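Local coordinates for kinesin-like protein KAR3 (Saccharomyces cerevisiae, PDB 1F9V) that probably moves along microtubules as a kinesin-family motor, its domain binding ADP and magnesium and hydrolysing ATP to power movement, at residues V42-N47 with E327-L332. The protein carries 2 engineered substitutions. Residues are numbered along the deposited sequence; the frame is centred on the assembly and turned at random.
Sequences VTKIQN and ETLNSL
Val42 divides its two methyls between successive turns of helix 325-338. CG1, set anti to the backbone N (chi1 177°), packs at 3.6 Å against Leu329 CD2, the valine and leucine branches coming from opposing sides to lie alongside one another; CG2 meets Leu332 CD1 at 3.7 Å. Leu329 uses its other methyl as well: CD1 lies 4.0 Å from Lys44 CD. Ile325, one turn before Leu329, also touches Val42 and Lys44. Strand 42-44 runs roughly antiparallel to the helix segment, at 148°, with the axes 10.3 Å apart, a gap bridged by side chains alone. Trimmed to an alanine, Leu329 would lose both methyls, which would probably strip its share of the cover from Val42 CG1 and Lys44 CD and leave a gap there. No hydrogen bond joins the two segments. The Lys44 chain bends at chi3 (54°) and again at chi4, bringing its ammonium group to Asn326 OD1, in the same helix just before 327-332. Phe54 and Phe56 of the neighbouring strand 51-56 also pack on Leu332. The chemistry implies that the small three-stranded antiparallel sheet of this kinesin motor domain is held against helix 325-338 here by buried methyl groups, with the lysine adding a hydrogen bond to Asn326.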
ATOM      1  N   VAL A  42      11.586   0.973 -19.911  1.00 10.95           N
ATOM      2  CA  VAL A  42      10.453   0.346 -20.570  1.00 10.46           C
ATOM      3  C   VAL A  42      10.397   0.849 -22.001  1.00 10.77           C
ATOM      4  O   VAL A  42      10.431   2.053 -22.245  1.00 10.51           O
ATOM      5  CB  VAL A  42       9.117   0.697 -19.856  1.00 10.28           C
ATOM      6  CG1 VAL A  42       7.941   0.086 -20.605  1.00 11.18           C
ATOM      7  CG2 VAL A  42       9.150   0.199 -18.419  1.00  9.55           C
ATOM      8  N   THR A  43      10.305  -0.079 -22.944  1.00 11.50           N
ATOM      9  CA  THR A  43      10.247   0.276 -24.354  1.00 11.91           C
ATOM     10  C   THR A  43       9.142  -0.487 -25.077  1.00 12.00           C
ATOM     11  O   THR A  43       8.953  -1.681 -24.852  1.00 12.70           O
ATOM     12  CB  THR A  43      11.573  -0.043 -25.060  1.00 12.79           C
ATOM     13  OG1 THR A  43      12.661   0.494 -24.303  1.00 15.23           O
ATOM     14  CG2 THR A  43      11.585   0.560 -26.451  1.00 12.90           C
ATOM     15  N   LYS A  44       8.409   0.211 -25.940  1.00 11.92           N
ATOM     16  CA  LYS A  44       7.349  -0.407 -26.726  1.00 13.40           C
ATOM     17  C   LYS A  44       7.946  -0.669 -28.108  1.00 13.33           C
ATOM     18  O   LYS A  44       8.607   0.203 -28.675  1.00 13.41           O
ATOM     19  CB  LYS A  44       6.140   0.526 -26.834  1.00 12.92           C
ATOM     20  CG  LYS A  44       5.292   0.565 -25.562  1.00 15.91           C
ATOM     21  CD  LYS A  44       4.140   1.558 -25.681  1.00 18.83           C
ATOM     22  CE  LYS A  44       3.293   1.286 -26.920  1.00 21.32           C
ATOM     23  NZ  LYS A  44       1.939   0.756 -26.597  1.00 24.51           N
ATOM     24  N   ILE A  45       7.714  -1.867 -28.638  1.00 14.64           N
ATOM     25  CA  ILE A  45       8.258  -2.262 -29.935  1.00 17.28           C
ATOM     26  C   ILE A  45       7.879  -1.342 -31.099  1.00 19.38           C
ATOM     27  O   ILE A  45       8.653  -1.190 -32.043  1.00 19.65           O
ATOM     28  CB  ILE A  45       7.858  -3.727 -30.278  1.00 17.36           C
ATOM     29  CG1 ILE A  45       8.823  -4.302 -31.315  1.00 18.11           C
ATOM     30  CG2 ILE A  45       6.435  -3.783 -30.796  1.00 19.01           C
ATOM     31  CD1 ILE A  45       8.566  -5.756 -31.647  1.00 18.47           C
ATOM     32  N   GLN A  46       6.704  -0.722 -31.031  1.00 20.32           N
ATOM     33  CA  GLN A  46       6.250   0.172 -32.094  1.00 22.93           C
ATOM     34  C   GLN A  46       7.179   1.368 -32.295  1.00 22.33           C
ATOM     35  O   GLN A  46       7.170   1.994 -33.350  1.00 22.46           O
ATOM     36  CB  GLN A  46       4.838   0.675 -31.792  1.00 26.12           C
ATOM     37  CG  GLN A  46       4.786   1.754 -30.722  1.00 32.38           C
ATOM     38  CD  GLN A  46       3.375   2.234 -30.441  1.00 36.02           C
ATOM     39  OE1 GLN A  46       3.132   3.434 -30.286  1.00 36.92           O
ATOM     40  NE2 GLN A  46       2.433   1.296 -30.373  1.00 38.62           N
ATOM     41  N   ASN A  47       7.961   1.691 -31.272  1.00 21.35           N
ATOM     42  CA  ASN A  47       8.899   2.804 -31.334  1.00 20.95           C
ATOM     43  C   ASN A  47       9.997   2.597 -30.299  1.00 19.65           C
ATOM     44  O   ASN A  47       9.989   3.212 -29.229  1.00 16.21           O
ATOM     45  CB  ASN A  47       8.183   4.126 -31.067  1.00 24.54           C
ATOM     46  CG  ASN A  47       9.105   5.317 -31.212  1.00 28.70           C
ATOM     47  OD1 ASN A  47      10.097   5.264 -31.950  1.00 30.70           O
ATOM     48  ND2 ASN A  47       8.788   6.402 -30.508  1.00 30.95           N
ATOM     49  N   GLU A 327      -0.909   0.151 -19.518  1.00 11.29           N
ATOM     50  CA  GLU A 327      -1.314   0.370 -18.135  1.00 11.42           C
ATOM     51  C   GLU A 327      -0.082   0.353 -17.248  1.00 11.01           C
ATOM     52  O   GLU A 327      -0.028   1.041 -16.228  1.00 10.74           O
ATOM     53  CB  GLU A 327      -2.297  -0.705 -17.682  1.00 13.90           C
ATOM     54  CG  GLU A 327      -3.742  -0.434 -18.068  1.00 17.83           C
ATOM     55  CD  GLU A 327      -4.260   0.918 -17.582  1.00 19.14           C
ATOM     56  OE1 GLU A 327      -3.629   1.558 -16.707  1.00 18.59           O
ATOM     57  OE2 GLU A 327      -5.317   1.341 -18.083  1.00 20.77           O
ATOM     58  N   THR A 328       0.912  -0.445 -17.633  1.00 10.86           N
ATOM     59  CA  THR A 328       2.148  -0.522 -16.872  1.00  9.68           C
ATOM     60  C   THR A 328       2.819   0.847 -16.902  1.00  9.54           C
ATOM     61  O   THR A 328       3.302   1.334 -15.880  1.00  9.27           O
ATOM     62  CB  THR A 328       3.105  -1.575 -17.456  1.00 10.87           C
ATOM     63  OG1 THR A 328       2.629  -2.880 -17.118  1.00 11.06           O
ATOM     64  CG2 THR A 328       4.509  -1.398 -16.893  1.00 11.46           C
ATOM     65  N   LEU A 329       2.844   1.477 -18.072  1.00  9.01           N
ATOM     66  CA  LEU A 329       3.448   2.794 -18.187  1.00  9.24           C
ATOM     67  C   LEU A 329       2.646   3.802 -17.358  1.00  8.51           C
ATOM     68  O   LEU A 329       3.212   4.723 -16.768  1.00  9.21           O
ATOM     69  CB  LEU A 329       3.522   3.213 -19.662  1.00 11.64           C
ATOM     70  CG  LEU A 329       4.712   2.563 -20.395  1.00 11.32           C
ATOM     71  CD1 LEU A 329       4.606   2.842 -21.886  1.00 14.38           C
ATOM     72  CD2 LEU A 329       6.035   3.085 -19.842  1.00  9.98           C
ATOM     73  N   ASN A 330       1.332   3.620 -17.305  1.00  8.64           N
ATOM     74  CA  ASN A 330       0.484   4.508 -16.512  1.00  9.77           C
ATOM     75  C   ASN A 330       0.865   4.365 -15.035  1.00  9.66           C
ATOM     76  O   ASN A 330       1.059   5.358 -14.333  1.00  9.62           O
ATOM     77  CB  ASN A 330      -0.993   4.150 -16.697  1.00 11.33           C
ATOM     78  CG  ASN A 330      -1.569   4.685 -18.003  1.00 12.70           C
ATOM     79  OD1 ASN A 330      -1.016   5.600 -18.620  1.00 14.50           O
ATOM     80  ND2 ASN A 330      -2.688   4.114 -18.425  1.00 14.74           N
ATOM     81  N   SER A 331       0.989   3.120 -14.578  1.00  8.54           N
ATOM     82  CA  SER A 331       1.345   2.837 -13.188  1.00  8.58           C
ATOM     83  C   SER A 331       2.719   3.385 -12.808  1.00  8.56           C
ATOM     84  O   SER A 331       2.908   3.901 -11.705  1.00  6.90           O
ATOM     85  CB  SER A 331       1.314   1.326 -12.927  1.00  7.73           C
ATOM     86  OG  SER A 331      -0.008   0.820 -12.967  1.00  7.72           O
ATOM     87  N   LEU A 332       3.684   3.273 -13.717  1.00  7.59           N
ATOM     88  CA  LEU A 332       5.027   3.764 -13.443  1.00  7.90           C
ATOM     89  C   LEU A 332       5.036   5.283 -13.406  1.00  8.46           C
ATOM     90  O   LEU A 332       5.824   5.891 -12.678  1.00  8.67           O
ATOM     91  CB  LEU A 332       6.015   3.241 -14.497  1.00  8.67           C
ATOM     92  CG  LEU A 332       6.296   1.735 -14.383  1.00  9.36           C
ATOM     93  CD1 LEU A 332       7.088   1.251 -15.595  1.00 10.00           C
ATOM     94  CD2 LEU A 332       7.064   1.456 -13.099  1.00 10.88           C
TER